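Local coordinates for protein abietadiene synthase, chloroplastic (Abies grandis, PDB 3S9V) that is a largely helical chloroplast enzyme of the terpene synthase family, with an N-terminal and a metal-binding domain, at residues A[554-559]-A[574-579]; A[531-536]-A[581-586]. All coordinates share one frame; numbering follows the deposited sequence.

In the fold
Both contacts are buried and share helix 570-594, which meets helix 547-559 in interaction 1 and, about two turns further on, helix 521-541 in interaction 2. All four segments lie in the metal-binding domain of the terpene synthase, and the contact centres are about 10 Å apart. Interaction 1 joins neighbouring helices running nearly the same way, with a serine methylene on a phenylalanine face; interaction 2 joins residues more distant in sequence through an edge-to-face aromatic pair and a threonine. They touch where Phe533 CZ packs 3.4 Å from Phe579 CA. Neither is bridged by a hydrogen bond, and the salt bridge of Arg559 with Glu555 stays within 554-559.

Interaction 1: A[554-559]-A[574-579]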
loop_
_atom_site.group_PDB
_atom_site.type_symbol
_atom_site.label_atom_id
_atom_site.label_comp_id
_atom_site.label_asym_id
_atom_site.label_seq_id
_atom_site.Cartn_x
_atom_site.Cartn_y
_atom_site.Cartn_z
ATOM N N THR A 554 -25.390 23.783 29.575
ATOM C CA THR A 554 -24.132 24.499 29.378
ATOM C C THR A 554 -23.615 25.063 30.701
ATOM O O THR A 554 -22.416 24.969 31.007
ATOM C CB THR A 554 -24.304 25.651 28.360
ATOM O OG1 THR A 554 -24.813 25.120 27.131
ATOM C CG2 THR A 554 -22.978 26.330 28.084
ATOM N N GLU A 555 -24.523 25.643 31.483
ATOM C CA GLU A 555 -24.171 26.224 32.776
ATOM C C GLU A 555 -23.742 25.151 33.776
ATOM O O GLU A 555 -22.838 25.369 34.591
ATOM C CB GLU A 555 -25.359 27.001 33.348
ATOM C CG GLU A 555 -25.124 27.555 34.754
ATOM C CD GLU A 555 -24.239 28.788 34.762
ATOM O OE1 GLU A 555 -23.111 28.731 34.229
ATOM O OE2 GLU A 555 -24.677 29.823 35.309
ATOM N N SER A 556 -24.399 23.999 33.721
ATOM C CA SER A 556 -24.075 22.902 34.625
ATOM C C SER A 556 -22.636 22.473 34.391
ATOM O O SER A 556 -21.886 22.245 35.339
ATOM C CB SER A 556 -25.006 21.705 34.393
ATOM O OG SER A 556 -26.356 22.016 34.702
ATOM N N VAL A 557 -22.259 22.365 33.121
ATOM C CA VAL A 557 -20.906 21.965 32.754
ATOM C C VAL A 557 -19.886 23.007 33.218
ATOM O O VAL A 557 -18.782 22.661 33.639
ATOM C CB VAL A 557 -20.787 21.773 31.223
ATOM C CG1 VAL A 557 -19.384 21.357 30.853
ATOM C CG2 VAL A 557 -21.782 20.726 30.754
ATOM N N LYS A 558 -20.261 24.282 33.157
ATOM C CA LYS A 558 -19.364 25.350 33.578
ATOM C C LYS A 558 -19.050 25.337 35.082
ATOM O O LYS A 558 -17.886 25.450 35.484
ATOM C CB LYS A 558 -19.949 26.712 33.208
ATOM C CG LYS A 558 -19.043 27.869 33.595
ATOM C CD LYS A 558 -19.760 29.210 33.558
ATOM C CE LYS A 558 -18.827 30.329 34.006
ATOM N NZ LYS A 558 -19.530 31.633 34.124
ATOM N N ARG A 559 -20.080 25.225 35.917
ATOM C CA ARG A 559 -19.854 25.210 37.361
ATOM C C ARG A 559 -19.529 23.790 37.846
ATOM O O ARG A 559 -19.003 23.598 38.940
ATOM C CB ARG A 559 -21.078 25.770 38.096
ATOM C CG ARG A 559 -22.377 25.093 37.743
ATOM C CD ARG A 559 -23.539 25.600 38.588
ATOM N NE ARG A 559 -23.990 26.941 38.224
ATOM C CZ ARG A 559 -25.113 27.493 38.680
ATOM N NH1 ARG A 559 -25.893 26.816 39.514
ATOM N NH2 ARG A 559 -25.465 28.715 38.302
ATOM N N ILE A 574 -31.436 13.323 33.019
ATOM C CA ILE A 574 -30.819 12.014 32.897
ATOM C C ILE A 574 -29.532 12.149 32.087
ATOM O O ILE A 574 -28.464 11.695 32.509
ATOM C CB ILE A 574 -31.779 11.033 32.176
ATOM C CG1 ILE A 574 -32.982 10.727 33.072
ATOM C CG2 ILE A 574 -31.048 9.759 31.793
ATOM C CD1 ILE A 574 -34.044 9.889 32.383
ATOM N N CYS A 575 -29.646 12.780 30.921
ATOM C CA CYS A 575 -28.501 12.970 30.050
ATOM C C CYS A 575 -27.329 13.580 30.808
ATOM O O CYS A 575 -26.219 13.060 30.755
ATOM C CB CYS A 575 -28.872 13.863 28.863
ATOM S SG CYS A 575 -27.458 14.324 27.846
ATOM N N PHE A 576 -27.575 14.674 31.520
ATOM C CA PHE A 576 -26.514 15.334 32.264
ATOM C C PHE A 576 -25.913 14.474 33.380
ATOM O O PHE A 576 -24.690 14.350 33.474
ATOM C CB PHE A 576 -26.994 16.655 32.872
ATOM C CG PHE A 576 -25.899 17.417 33.555
ATOM C CD1 PHE A 576 -24.892 18.021 32.811
ATOM C CD2 PHE A 576 -25.821 17.460 34.944
ATOM C CE1 PHE A 576 -23.817 18.649 33.436
ATOM C CE2 PHE A 576 -24.750 18.088 35.580
ATOM C CZ PHE A 576 -23.743 18.682 34.823
ATOM N N VAL A 577 -26.760 13.896 34.232
ATOM C CA VAL A 577 -26.268 13.061 35.325
ATOM C C VAL A 577 -25.293 12.039 34.750
ATOM O O VAL A 577 -24.203 11.844 35.289
ATOM C CB VAL A 577 -27.428 12.334 36.063
ATOM C CG1 VAL A 577 -26.870 11.360 37.089
ATOM C CG2 VAL A 577 -28.316 13.357 36.768
ATOM N N GLY A 578 -25.692 11.405 33.649
ATOM C CA GLY A 578 -24.830 10.435 32.997
ATOM C C GLY A 578 -23.542 11.102 32.535
ATOM O O GLY A 578 -22.451 10.575 32.746
ATOM N N PHE A 579 -23.670 12.269 31.911
ATOM C CA PHE A 579 -22.519 13.025 31.424
ATOM C C PHE A 579 -21.552 13.289 32.577
ATOM O O PHE A 579 -20.359 13.016 32.474
ATOM C CB PHE A 579 -22.994 14.357 30.820
ATOM C CG PHE A 579 -21.882 15.229 30.286
ATOM C CD1 PHE A 579 -21.313 14.978 29.046
ATOM C CD2 PHE A 579 -21.424 16.322 31.019
ATOM C CE1 PHE A 579 -20.307 15.802 28.539
ATOM C CE2 PHE A 579 -20.416 17.152 30.522
ATOM C CZ PHE A 579 -19.858 16.891 29.280
#
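Ser556 lays its CB over one face of the Phe576 ring, 3.2 Å above the plane and displaced toward the rim. The distance from Ser556 CB to the centroid of the Phe576 ring is 3.7 Å. With the approach 28° off the ring normal, this meets the geometry of a CH-pi contact. Phe576 reaches across because its CG stands anti to the backbone N (chi1 -175°), carrying the ring toward helix 547-559. Val557 takes a different side of the same ring: its CG2 sits near the ring plane at the edge, 4.0 Å from Phe576 CE1. Val557 CG2 also lies 3.8 Å from Phe579 CE2, one turn further on, and there the two side chains cross at about a right angle.

The segment axes come no closer than 11.3 Å and run nearly parallel, at 22°, a separation spanned by the two phenylalanines. This is helix-to-helix packing inside the all-helical metal-binding domain. Around it, Phe553 meets Phe576 edge-to-face, and Leu610 of helix 599-621 touches Val557.

Ser556 OG is turned to its own helix, where it hydrogen-bonds to Leu552 O, so the serine offers its methylene to the ring while its hydroxyl is satisfied. Cohesion across this helix pair therefore rests on CH-pi and apolar contacts, with no hydrogen bond between the segments.

Interaction 2: A[531-536]-A[581-586]; sequences SNFTVI and NTFNDI
Phe533 turns its ring toward Thr582 with chi1 at -97°, away from the usual staggered values, while Phe583 has CG anti to its carbonyl carbon (chi1 -73°), an orientation that brings the end of its ring nearer to 531-536 than its CB direction alone suggests. The two rings form an offset edge-to-face pair in which the edge of Phe583 points at the face of Phe533. Their planes are inclined at 62° and the centroids lie 5.8 Å apart. The closest atoms are Phe533 CD1 and Phe583 CE1, separated by 4.0 Å.

Thr582 comes to another part of the Phe533 ring. Its OG1 lies at the edge, near the ring plane, 3.6 Å from Phe533 CE1, and its CG2 is 3.9 Å from that same carbon. The hydroxyl is held mainly by Gly578 O, one turn back on its own helix. Trp488 of helix 461-491 touches Phe533 and also gives Thr582 OG1 a weak hydrogen bond through NE1.

Within 531-536, Thr534 OG1 donates to Ser531 O at 2.6 Å, and that carbonyl also accepts from Val535 N. Further aromatic residues extend the cluster: Phe579 meets Phe533 edge-to-face, and Trp606 of helix 599-621 does the same with Phe583.

Helices 521-541 and 570-594, both of the all-helical metal-binding domain, are thus joined here by ring-to-ring and ring-to-threonine contacts in a buried aromatic cluster, and no hydrogen bond links the two segments.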
loop_
_atom_site.group_PDB
_atom_site.type_symbol
_atom_site.label_atom_id
_atom_site.label_comp_id
_atom_site.label_asym_id
_atom_site.label_seq_id
_atom_site.Cartn_x
_atom_site.Cartn_y
_atom_site.Cartn_z
ATOM N N SER A 531 -17.219 10.001 22.092
ATOM C CA SER A 531 -17.899 10.114 20.802
ATOM C C SER A 531 -19.400 9.931 20.988
ATOM O O SER A 531 -20.202 10.680 20.430
ATOM C CB SER A 531 -17.392 9.057 19.819
ATOM O OG SER A 531 -16.019 9.233 19.542
ATOM N N ASN A 532 -19.781 8.925 21.771
ATOM C CA ASN A 532 -21.194 8.664 22.018
ATOM C C ASN A 532 -21.832 9.894 22.656
ATOM O O ASN A 532 -22.966 10.256 22.333
ATOM C CB ASN A 532 -21.371 7.449 22.932
ATOM C CG ASN A 532 -22.576 6.614 22.548
ATOM O OD1 ASN A 532 -23.687 7.130 22.428
ATOM N ND2 ASN A 532 -22.363 5.320 22.346
ATOM N N PHE A 533 -21.108 10.552 23.553
ATOM C CA PHE A 533 -21.659 11.742 24.173
ATOM C C PHE A 533 -21.777 12.916 23.213
ATOM O O PHE A 533 -22.654 13.755 23.381
ATOM C CB PHE A 533 -20.859 12.144 25.410
ATOM C CG PHE A 533 -21.474 11.656 26.689
ATOM C CD1 PHE A 533 -20.943 10.566 27.367
ATOM C CD2 PHE A 533 -22.635 12.248 27.178
ATOM C CE1 PHE A 533 -21.557 10.069 28.509
ATOM C CE2 PHE A 533 -23.260 11.757 28.323
ATOM C CZ PHE A 533 -22.718 10.665 28.988
ATOM N N THR A 534 -20.909 12.989 22.205
ATOM C CA THR A 534 -21.025 14.086 21.248
ATOM C C THR A 534 -22.271 13.840 20.394
ATOM O O THR A 534 -22.893 14.781 19.913
ATOM C CB THR A 534 -19.775 14.217 20.335
ATOM O OG1 THR A 534 -19.586 13.016 19.575
ATOM C CG2 THR A 534 -18.544 14.469 21.169
ATOM N N VAL A 535 -22.642 12.572 20.229
ATOM C CA VAL A 535 -23.829 12.220 19.449
ATOM C C VAL A 535 -25.088 12.541 20.243
ATOM O O VAL A 535 -26.026 13.140 19.715
ATOM C CB VAL A 535 -23.841 10.718 19.079
ATOM C CG1 VAL A 535 -25.236 10.293 18.620
ATOM C CG2 VAL A 535 -22.832 10.458 17.979
ATOM N N ILE A 536 -25.092 12.139 21.511
ATOM C CA ILE A 536 -26.215 12.368 22.416
ATOM C C ILE A 536 -26.486 13.863 22.609
ATOM O O ILE A 536 -27.632 14.316 22.500
ATOM C CB ILE A 536 -25.941 11.724 23.810
ATOM C CG1 ILE A 536 -25.953 10.194 23.699
ATOM C CG2 ILE A 536 -26.975 12.182 24.822
ATOM C CD1 ILE A 536 -25.541 9.496 24.987
ATOM N N ASN A 581 -21.394 11.817 35.633
ATOM C CA ASN A 581 -20.820 10.612 36.221
ATOM C C ASN A 581 -19.714 10.037 35.335
ATOM O O ASN A 581 -18.664 9.624 35.823
ATOM C CB ASN A 581 -21.903 9.553 36.453
ATOM C CG ASN A 581 -22.923 9.980 37.493
ATOM O OD1 ASN A 581 -22.618 10.774 38.381
ATOM N ND2 ASN A 581 -24.138 9.444 37.393
ATOM N N THR A 582 -19.954 10.015 34.031
ATOM C CA THR A 582 -18.973 9.492 33.104
ATOM C C THR A 582 -17.685 10.308 33.132
ATOM O O THR A 582 -16.598 9.747 33.257
ATOM C CB THR A 582 -19.513 9.468 31.670
ATOM O OG1 THR A 582 -20.545 8.481 31.565
ATOM C CG2 THR A 582 -18.407 9.144 30.689
ATOM N N PHE A 583 -17.788 11.628 33.049
ATOM C CA PHE A 583 -16.568 12.409 33.037
ATOM C C PHE A 583 -15.835 12.616 34.350
ATOM O O PHE A 583 -14.656 12.967 34.340
ATOM C CB PHE A 583 -16.793 13.726 32.308
ATOM C CG PHE A 583 -16.910 13.553 30.825
ATOM C CD1 PHE A 583 -18.154 13.371 30.224
ATOM C CD2 PHE A 583 -15.762 13.473 30.033
ATOM C CE1 PHE A 583 -18.254 13.103 28.856
ATOM C CE2 PHE A 583 -15.852 13.204 28.665
ATOM C CZ PHE A 583 -17.101 13.017 28.076
ATOM N N ASN A 584 -16.505 12.409 35.480
ATOM C CA ASN A 584 -15.806 12.529 36.753
ATOM C C ASN A 584 -14.879 11.315 36.785
ATOM O O ASN A 584 -13.778 11.363 37.336
ATOM C CB ASN A 584 -16.769 12.469 37.942
ATOM C CG ASN A 584 -17.288 13.831 38.339
ATOM O OD1 ASN A 584 -16.604 14.851 38.177
ATOM N ND2 ASN A 584 -18.494 13.858 38.885
ATOM N N ASP A 585 -15.353 10.233 36.173
ATOM C CA ASP A 585 -14.612 8.983 36.078
ATOM C C ASP A 585 -13.387 9.205 35.193
ATOM O O ASP A 585 -12.255 8.970 35.620
ATOM C CB ASP A 585 -15.514 7.898 35.476
ATOM C CG ASP A 585 -14.805 6.563 35.311
ATOM O OD1 ASP A 585 -15.454 5.600 34.844
ATOM O OD2 ASP A 585 -13.603 6.471 35.645
ATOM N N ILE A 586 -13.623 9.658 33.962
ATOM C CA ILE A 586 -12.555 9.944 33.007
ATOM C C ILE A 586 -11.590 10.982 33.585
ATOM O O ILE A 586 -10.390 10.935 33.331
ATOM C CB ILE A 586 -13.155 10.450 31.668
ATOM C CG1 ILE A 586 -13.758 9.271 30.911
ATOM C CG2 ILE A 586 -12.100 11.169 30.826
ATOM C CD1 ILE A 586 -14.493 9.657 29.647
#